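Long-range contacts in Oxidored_FMN domain-containing protein ([Pseudomonas] geniculata N1, PDB 6L6J), which probably oxidises the amine 6-hydroxypseudooxynicotine, as a flavoprotein that carries FMN, a [4Fe-4S] cluster and bound ADP: residues S415-G420 with S462-D467; S621-Y626 with V641-D646; S390-G395 with A470-D475. All blocks are in the same frame, centred on the assembly; numbering follows the deposited sequence.

Contact 1: residues S415-G420 with S462-D467. With ADP (adenosine-5'-diphosphate), chain D.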
# COMPACT_ATOMS: atom_id res chain seq x y z
N SER A 415 -14.35 -28.42 -1.58
CA SER A 415 -15.52 -28.01 -0.77
C SER A 415 -15.07 -26.98 0.28
O SER A 415 -13.97 -27.15 0.84
CB SER A 415 -16.18 -29.20 -0.15
OG SER A 415 -16.87 -29.93 -1.16
N ILE A 416 -15.88 -25.94 0.49
CA ILE A 416 -15.67 -24.92 1.56
C ILE A 416 -16.98 -24.74 2.35
O ILE A 416 -18.05 -24.60 1.73
CB ILE A 416 -15.14 -23.61 0.96
CG1 ILE A 416 -15.00 -22.51 2.02
CG2 ILE A 416 -16.00 -23.14 -0.21
CD1 ILE A 416 -14.02 -21.42 1.65
N ALA A 417 -16.88 -24.78 3.69
CA ALA A 417 -18.00 -24.62 4.64
C ALA A 417 -17.75 -23.40 5.54
O ALA A 417 -16.58 -23.14 5.88
CB ALA A 417 -18.13 -25.88 5.47
N ASP A 418 -18.81 -22.66 5.89
CA ASP A 418 -18.78 -21.58 6.91
C ASP A 418 -20.07 -21.65 7.73
O ASP A 418 -21.11 -22.04 7.17
CB ASP A 418 -18.67 -20.19 6.27
CG ASP A 418 -18.45 -19.09 7.30
OD1 ASP A 418 -17.30 -18.99 7.78
OD2 ASP A 418 -19.45 -18.39 7.66
N ALA A 419 -20.00 -21.25 9.00
CA ALA A 419 -21.12 -21.36 9.97
C ALA A 419 -22.12 -20.22 9.78
O ALA A 419 -23.24 -20.37 10.31
CB ALA A 419 -20.57 -21.41 11.38
N GLY A 420 -21.74 -19.13 9.08
CA GLY A 420 -22.55 -17.90 8.95
C GLY A 420 -23.35 -17.86 7.65
O GLY A 420 -23.15 -18.71 6.80
N SER A 462 -23.26 -24.02 7.65
CA SER A 462 -22.66 -25.34 7.96
C SER A 462 -21.59 -25.21 9.03
O SER A 462 -20.40 -25.21 8.74
CB SER A 462 -22.16 -25.94 6.68
OG SER A 462 -23.12 -25.77 5.64
N PRO A 463 -21.99 -25.09 10.32
CA PRO A 463 -21.06 -25.28 11.43
C PRO A 463 -20.70 -26.77 11.49
O PRO A 463 -21.61 -27.57 11.43
CB PRO A 463 -21.83 -24.79 12.68
CG PRO A 463 -23.29 -24.94 12.30
CD PRO A 463 -23.35 -24.77 10.79
N LEU A 464 -19.41 -27.09 11.53
CA LEU A 464 -18.89 -28.48 11.46
C LEU A 464 -18.25 -28.87 12.81
O LEU A 464 -17.34 -28.15 13.27
CB LEU A 464 -17.88 -28.59 10.32
CG LEU A 464 -18.40 -28.26 8.92
CD1 LEU A 464 -17.28 -28.35 7.89
CD2 LEU A 464 -19.55 -29.17 8.52
N GLY A 465 -18.75 -29.95 13.42
CA GLY A 465 -18.05 -30.70 14.48
C GLY A 465 -17.01 -31.61 13.86
O GLY A 465 -17.01 -31.72 12.61
N ALA A 466 -16.15 -32.23 14.69
CA ALA A 466 -15.04 -33.12 14.28
C ALA A 466 -15.59 -34.35 13.56
O ALA A 466 -14.94 -34.81 12.60
CB ALA A 466 -14.22 -33.52 15.47
N ASP A 467 -16.75 -34.85 14.01
CA ASP A 467 -17.48 -36.00 13.42
C ASP A 467 -17.78 -35.72 11.96
O ASP A 467 -17.46 -36.57 11.11
CB ASP A 467 -18.81 -36.27 14.15
CG ASP A 467 -18.66 -36.98 15.48
OD1 ASP A 467 -18.03 -38.06 15.50
OD2 ASP A 467 -19.16 -36.43 16.49
PB ADP D . -9.22 -15.66 8.81
O1B ADP D . -9.83 -16.11 7.50
O2B ADP D . -8.62 -14.25 8.75
O3B ADP D . -8.27 -16.68 9.38
PA ADP D . -11.93 -15.28 9.84
O1A ADP D . -12.12 -14.26 8.76
O2A ADP D . -12.34 -14.93 11.22
O3A ADP D . -10.39 -15.63 9.91
O5' ADP D . -12.59 -16.68 9.37
C5' ADP D . -13.18 -17.61 10.31
C4' ADP D . -14.51 -18.07 9.79
O4' ADP D . -14.66 -19.49 10.07
C3' ADP D . -15.74 -17.40 10.43
O3' ADP D . -16.83 -17.25 9.53
C2' ADP D . -16.08 -18.40 11.54
O2' ADP D . -17.38 -18.28 12.10
C1' ADP D . -15.89 -19.69 10.73
N9 ADP D . -15.85 -20.91 11.54
C8 ADP D . -15.30 -21.09 12.79
N7 ADP D . -15.47 -22.30 13.25
C5 ADP D . -16.19 -22.96 12.26
C6 ADP D . -16.68 -24.28 12.14
N6 ADP D . -16.51 -25.22 13.06
N1 ADP D . -17.36 -24.61 11.01
C2 ADP D . -17.52 -23.66 10.07
N3 ADP D . -17.10 -22.40 10.07
C4 ADP D . -16.43 -22.11 11.20

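Contact 2: residues S621-Y626 with V641-D646. With ADP (adenosine-5'-diphosphate), chain D.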
# COMPACT_ATOMS: atom_id res chain seq x y z
N SER A 621 -7.03 -17.23 19.09
CA SER A 621 -7.36 -18.15 17.97
C SER A 621 -8.52 -19.10 18.37
O SER A 621 -8.52 -19.58 19.51
CB SER A 621 -6.13 -18.90 17.53
OG SER A 621 -5.18 -18.01 16.99
N GLU A 622 -9.48 -19.31 17.47
CA GLU A 622 -10.47 -20.41 17.54
C GLU A 622 -9.84 -21.65 16.91
O GLU A 622 -9.92 -21.79 15.70
CB GLU A 622 -11.76 -20.01 16.82
CG GLU A 622 -12.58 -18.99 17.58
CD GLU A 622 -13.24 -19.51 18.85
OE1 GLU A 622 -13.30 -20.76 19.02
OE2 GLU A 622 -13.65 -18.68 19.68
N ASP A 623 -9.18 -22.49 17.71
CA ASP A 623 -8.36 -23.62 17.21
C ASP A 623 -8.80 -24.94 17.86
O ASP A 623 -8.09 -25.94 17.65
CB ASP A 623 -6.86 -23.35 17.39
CG ASP A 623 -6.39 -23.17 18.83
OD1 ASP A 623 -7.21 -23.43 19.74
OD2 ASP A 623 -5.21 -22.78 19.02
N GLU A 624 -9.91 -24.97 18.59
CA GLU A 624 -10.36 -26.22 19.27
C GLU A 624 -10.48 -27.33 18.22
O GLU A 624 -9.82 -28.38 18.37
CB GLU A 624 -11.68 -26.02 20.00
CG GLU A 624 -12.02 -27.19 20.92
CD GLU A 624 -13.40 -27.14 21.58
OE1 GLU A 624 -13.45 -27.30 22.83
OE2 GLU A 624 -14.41 -26.98 20.85
N LEU A 625 -11.30 -27.10 17.20
CA LEU A 625 -11.66 -28.13 16.19
C LEU A 625 -10.38 -28.68 15.56
O LEU A 625 -10.31 -29.90 15.35
CB LEU A 625 -12.59 -27.51 15.13
CG LEU A 625 -12.76 -28.33 13.84
CD1 LEU A 625 -13.51 -29.63 14.10
CD2 LEU A 625 -13.47 -27.50 12.79
N TYR A 626 -9.40 -27.81 15.26
CA TYR A 626 -8.12 -28.23 14.64
C TYR A 626 -7.37 -29.23 15.55
O TYR A 626 -6.70 -30.13 15.01
CB TYR A 626 -7.19 -27.05 14.35
CG TYR A 626 -5.76 -27.46 14.10
CD1 TYR A 626 -5.36 -27.98 12.87
CD2 TYR A 626 -4.82 -27.41 15.11
CE1 TYR A 626 -4.05 -28.37 12.64
CE2 TYR A 626 -3.51 -27.82 14.90
CZ TYR A 626 -3.12 -28.29 13.66
OH TYR A 626 -1.82 -28.69 13.50
N VAL A 641 -4.23 -32.98 7.79
CA VAL A 641 -4.92 -31.79 8.37
C VAL A 641 -3.90 -30.69 8.68
O VAL A 641 -2.92 -30.96 9.39
CB VAL A 641 -5.69 -32.16 9.65
CG1 VAL A 641 -6.35 -30.94 10.28
CG2 VAL A 641 -6.72 -33.25 9.39
N GLU A 642 -4.14 -29.46 8.20
CA GLU A 642 -3.33 -28.26 8.53
C GLU A 642 -4.27 -27.12 8.95
O GLU A 642 -5.47 -27.19 8.62
CB GLU A 642 -2.41 -27.90 7.36
CG GLU A 642 -3.03 -26.99 6.33
CD GLU A 642 -2.13 -26.66 5.16
OE1 GLU A 642 -2.43 -27.12 4.03
OE2 GLU A 642 -1.12 -25.94 5.37
N ARG A 643 -3.76 -26.14 9.71
CA ARG A 643 -4.47 -24.89 10.09
C ARG A 643 -3.77 -23.70 9.41
O ARG A 643 -2.54 -23.80 9.14
CB ARG A 643 -4.58 -24.80 11.62
CG ARG A 643 -3.29 -24.49 12.35
CD ARG A 643 -3.28 -24.88 13.83
NE ARG A 643 -2.79 -23.84 14.71
CZ ARG A 643 -2.64 -23.93 16.02
NH1 ARG A 643 -2.89 -25.06 16.65
NH2 ARG A 643 -2.21 -22.90 16.73
N ILE A 644 -4.51 -22.63 9.10
CA ILE A 644 -3.99 -21.42 8.39
C ILE A 644 -4.76 -20.17 8.83
O ILE A 644 -5.93 -20.29 9.23
CB ILE A 644 -4.09 -21.58 6.87
CG1 ILE A 644 -5.50 -21.98 6.45
CG2 ILE A 644 -3.06 -22.56 6.36
CD1 ILE A 644 -5.86 -21.54 5.05
N GLY A 645 -4.09 -19.02 8.79
CA GLY A 645 -4.70 -17.71 9.10
C GLY A 645 -4.80 -17.43 10.58
O GLY A 645 -3.92 -17.90 11.35
N ASP A 646 -5.82 -16.67 10.99
CA ASP A 646 -5.96 -16.15 12.37
C ASP A 646 -6.08 -17.33 13.34
O ASP A 646 -5.67 -17.21 14.50
CB ASP A 646 -7.14 -15.19 12.50
CG ASP A 646 -7.00 -13.90 11.71
OD1 ASP A 646 -5.88 -13.36 11.61
OD2 ASP A 646 -8.02 -13.46 11.19
PB ADP D . -9.22 -15.66 8.81
O1B ADP D . -9.83 -16.11 7.50
O2B ADP D . -8.62 -14.25 8.75
O3B ADP D . -8.27 -16.68 9.38
PA ADP D . -11.93 -15.28 9.84
O1A ADP D . -12.12 -14.26 8.76
O2A ADP D . -12.34 -14.93 11.22
O3A ADP D . -10.39 -15.63 9.91
O5' ADP D . -12.59 -16.68 9.37
C5' ADP D . -13.18 -17.61 10.31
C4' ADP D . -14.51 -18.07 9.79
O4' ADP D . -14.66 -19.49 10.07
C3' ADP D . -15.74 -17.40 10.43
O3' ADP D . -16.83 -17.25 9.53
C2' ADP D . -16.08 -18.40 11.54
O2' ADP D . -17.38 -18.28 12.10
C1' ADP D . -15.89 -19.69 10.73
N9 ADP D . -15.85 -20.91 11.54
C8 ADP D . -15.30 -21.09 12.79
N7 ADP D . -15.47 -22.30 13.25
C5 ADP D . -16.19 -22.96 12.26
C6 ADP D . -16.68 -24.28 12.14
N6 ADP D . -16.51 -25.22 13.06
N1 ADP D . -17.36 -24.61 11.01
C2 ADP D . -17.52 -23.66 10.07
N3 ADP D . -17.10 -22.40 10.07
C4 ADP D . -16.43 -22.11 11.20

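Contact 3: residues S390-G395 with A470-D475. With ADP (adenosine-5'-diphosphate), chain D.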
# COMPACT_ATOMS: atom_id res chain seq x y z
N SER A 390 -9.65 -34.43 -3.31
CA SER A 390 -10.66 -33.52 -2.71
C SER A 390 -10.09 -32.87 -1.44
O SER A 390 -9.41 -33.57 -0.65
CB SER A 390 -11.98 -34.24 -2.48
OG SER A 390 -12.06 -34.76 -1.16
N ILE A 391 -10.40 -31.57 -1.26
CA ILE A 391 -9.99 -30.74 -0.08
C ILE A 391 -11.24 -30.11 0.56
O ILE A 391 -12.03 -29.44 -0.15
CB ILE A 391 -8.95 -29.68 -0.49
CG1 ILE A 391 -7.67 -30.30 -1.08
CG2 ILE A 391 -8.64 -28.76 0.68
CD1 ILE A 391 -7.63 -30.36 -2.58
N LEU A 392 -11.41 -30.27 1.88
CA LEU A 392 -12.44 -29.56 2.68
C LEU A 392 -11.76 -28.37 3.38
O LEU A 392 -10.82 -28.58 4.16
CB LEU A 392 -13.06 -30.51 3.71
CG LEU A 392 -14.18 -29.92 4.58
CD1 LEU A 392 -15.24 -29.22 3.74
CD2 LEU A 392 -14.84 -31.00 5.43
N VAL A 393 -12.24 -27.15 3.08
CA VAL A 393 -11.79 -25.90 3.74
C VAL A 393 -12.86 -25.49 4.75
O VAL A 393 -14.02 -25.27 4.35
CB VAL A 393 -11.50 -24.79 2.70
CG1 VAL A 393 -11.19 -23.46 3.36
CG2 VAL A 393 -10.37 -25.19 1.76
N ILE A 394 -12.48 -25.36 6.01
CA ILE A 394 -13.40 -25.02 7.12
C ILE A 394 -13.13 -23.57 7.54
O ILE A 394 -12.13 -23.33 8.25
CB ILE A 394 -13.24 -26.04 8.26
CG1 ILE A 394 -13.00 -27.44 7.70
CG2 ILE A 394 -14.45 -25.99 9.18
CD1 ILE A 394 -13.13 -28.56 8.71
N GLY A 395 -13.97 -22.64 7.09
CA GLY A 395 -13.82 -21.20 7.36
C GLY A 395 -14.02 -20.35 6.11
O GLY A 395 -13.32 -20.58 5.10
N ALA A 470 -14.70 -35.90 9.54
CA ALA A 470 -14.31 -37.31 9.32
C ALA A 470 -15.25 -37.95 8.29
O ALA A 470 -14.75 -38.55 7.32
CB ALA A 470 -14.33 -38.08 10.62
N GLY A 471 -16.57 -37.82 8.51
CA GLY A 471 -17.64 -38.32 7.62
C GLY A 471 -17.38 -37.97 6.16
O GLY A 471 -17.48 -38.88 5.31
N PHE A 472 -17.03 -36.72 5.88
CA PHE A 472 -16.83 -36.16 4.51
C PHE A 472 -15.70 -36.92 3.78
O PHE A 472 -15.68 -36.94 2.53
CB PHE A 472 -16.56 -34.66 4.61
CG PHE A 472 -16.65 -33.89 3.32
CD1 PHE A 472 -15.56 -33.80 2.45
CD2 PHE A 472 -17.82 -33.23 2.96
CE1 PHE A 472 -15.65 -33.09 1.27
CE2 PHE A 472 -17.90 -32.52 1.78
CZ PHE A 472 -16.82 -32.45 0.93
N GLU A 473 -14.76 -37.48 4.54
CA GLU A 473 -13.59 -38.25 4.03
C GLU A 473 -12.89 -37.48 2.89
O GLU A 473 -12.59 -38.09 1.85
CB GLU A 473 -14.03 -39.66 3.61
CG GLU A 473 -13.94 -40.69 4.72
CD GLU A 473 -15.05 -41.74 4.73
OE1 GLU A 473 -15.54 -42.11 3.64
OE2 GLU A 473 -15.43 -42.18 5.84
N ALA A 474 -12.60 -36.19 3.08
CA ALA A 474 -11.69 -35.43 2.19
C ALA A 474 -10.29 -36.04 2.26
O ALA A 474 -9.97 -36.69 3.29
CB ALA A 474 -11.66 -33.96 2.58
N ASP A 475 -9.48 -35.84 1.21
CA ASP A 475 -8.06 -36.29 1.15
C ASP A 475 -7.20 -35.38 2.02
O ASP A 475 -6.14 -35.83 2.48
CB ASP A 475 -7.55 -36.32 -0.29
CG ASP A 475 -8.11 -37.47 -1.10
OD1 ASP A 475 -7.84 -38.61 -0.71
OD2 ASP A 475 -8.83 -37.21 -2.09
PB ADP D . -9.22 -15.66 8.81
O1B ADP D . -9.83 -16.11 7.50
O2B ADP D . -8.62 -14.25 8.75
O3B ADP D . -8.27 -16.68 9.38
PA ADP D . -11.93 -15.28 9.84
O1A ADP D . -12.12 -14.26 8.76
O2A ADP D . -12.34 -14.93 11.22
O3A ADP D . -10.39 -15.63 9.91
O5' ADP D . -12.59 -16.68 9.37
C5' ADP D . -13.18 -17.61 10.31
C4' ADP D . -14.51 -18.07 9.79
O4' ADP D . -14.66 -19.49 10.07
C3' ADP D . -15.74 -17.40 10.43
O3' ADP D . -16.83 -17.25 9.53
C2' ADP D . -16.08 -18.40 11.54
O2' ADP D . -17.38 -18.28 12.10
C1' ADP D . -15.89 -19.69 10.73
N9 ADP D . -15.85 -20.91 11.54
C8 ADP D . -15.30 -21.09 12.79
N7 ADP D . -15.47 -22.30 13.25
C5 ADP D . -16.19 -22.96 12.26
C6 ADP D . -16.68 -24.28 12.14
N6 ADP D . -16.51 -25.22 13.06
N1 ADP D . -17.36 -24.61 11.01
C2 ADP D . -17.52 -23.66 10.07
N3 ADP D . -17.10 -22.40 10.07
C4 ADP D . -16.43 -22.11 11.20

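Contact 1: residues S415-G420 with S462-D467
Ser-462 and Asp-418 are joined by the one hydrogen bond that directly links these segments: Ser-462 N donates to Asp-418 O at 3.0 Å, almost straight at 168°, although the donor stands off the carbonyl plane. Two apolar touches flank it. Leu-464 brings branch CD1 to within 3.6 Å of Ala-417 CB, and the Pro-463 ring meets the methyl of Ala-419, CB to CB, at 3.8 Å.

Both segments then turn polar groups to the nucleotide. The Leu-464 backbone reads the adenine edge, its N donating to ADP N1 at 3.3 Å while its O accepts from ADP N6 at 3.1 Å. With CG anti to the backbone N (chi1 -172°), the Asp-418 carboxylate reaches the ribose, where OD1 accepts from ADP O3'. OD1 also takes the amide of Gly-396. OD2 is met from above the carboxylate plane by Gly-420 N at 2.8 Å, forming an Asx turn; with both oxygens engaged, the carboxylate is probably restrained from turning.

Replacing Asp-418 with an alanine would probably leave the ribose hydroxyl and the Gly-396 amide without their acceptor and undo the turn at Gly-420. An acid at the end of the second strand that binds the adenosine ribose is a hallmark of Rossmann-type folds, and the paired backbone bonds are consistent with recognition of adenine, since N1 accepts and N6 donates.

Contact 2: residues S621-Y626 with V641-D646
Tyr-626 and Arg-643 hold the opening of helix 624-632 against strand 641-643, an edge strand of the Rossmann-type parallel sheet. This is the close-packed part of the contact. The tyrosine has CG anti to its own amide nitrogen (chi1 164°), which brings the ring to Arg-643, whose side chain it crosses at about a right angle. The Arg-643 chain passes over one face with CD toward the ring's rim, a CH-pi approach whose exact spacing is doubtful at this resolution. The guanidinium stands perpendicular to the ring, at 90°, so its edge and not its flat side meets CE2. Val-641 extends the apolar patch, CG1 lying 4.1 Å from Tyr-626 CD1.

Outward, the fit loosens. Asp-623 and Arg-643 run side by side, but OD2 is 3.8 Å from NH2 and well out of the guanidinium plane, so this long salt bridge rests on charge alone.

The far end of the contact reaches ADP. Asp-646 N donates to ADP O3B at 2.9 Å, while Asp-646 OD2 forms a salt bridge with Arg-426 and OD1 takes the amide of Gly-651. The same Asp-646 offers its carbonyl to the other segment: Ser-621 OG donates to Asp-646 O at 2.7 Å, lying in the carbonyl plane.

Contact 3: residues S390-G395 with A470-D475
Phe-472 is the first residue of its segment to meet strand 390-394. With CG anti to the backbone N (chi1 -166°), the ring is set beside the strand, where Leu-392 places branch CD2 over one face, 4.0 Å from Phe-472 CG. Phe-472 also touches Ser-415 of the neighbouring strand, so the ring spans two strands of the sheet.

At Glu-473 the chain leaves helical geometry with a positive phi of 47°, its N still bonded to Ala-470 O at 3.0 Å, and turns back to the sheet. Ala-474 follows, packing its CB 3.9 Å from Leu-392 CB, and its CA faces Ser-390 OG.

Asp-475 then grips Ser-390 twice. Asp-475 N donates to Ser-390 O at 2.9 Å, somewhat bent. In return Ser-390 N donates to Asp-475 OD2 at 3.1 Å, nearly straight at 169° and on the lone pair pointing away from the other oxygen. The strand's first residue therefore has both backbone polar groups held by one aspartate.

Backbone bonds of Leu-392 to His-476 and Ile-478 continue the alignment, so the turn after helix 466-472 delivers strand 476-479 parallel to and beside 390-394, the first strand of a Rossmann-type nucleotide-binding fold.

In the fold
All three contacts border one ADP site from different parts of the same five-stranded parallel sheet. Contacts 1 and 3 are the nearest pair, with centres about 10 Å apart: their strands 413-417 and 390-394 are neighbours, bonded through Ser-415 N to Ile-391 O at 2.9 Å, and both contacts use helix 466-472. Contact 2 lies about 13 Å from contact 1 and 14 Å from contact 3, centre to centre. Its Leu-625 packs on both, CD1 3.7 Å from Ala-466 N and CD2 4.0 Å from Ile-394 CG2. Contact 1 supplies hydrogen bonds to adenine and ribose O3', contact 2 holds the terminal phosphate, and Gly-395 of contact 3, in a GxGxxG-like turn, brings CA to 3.3 Å from ADP O4'.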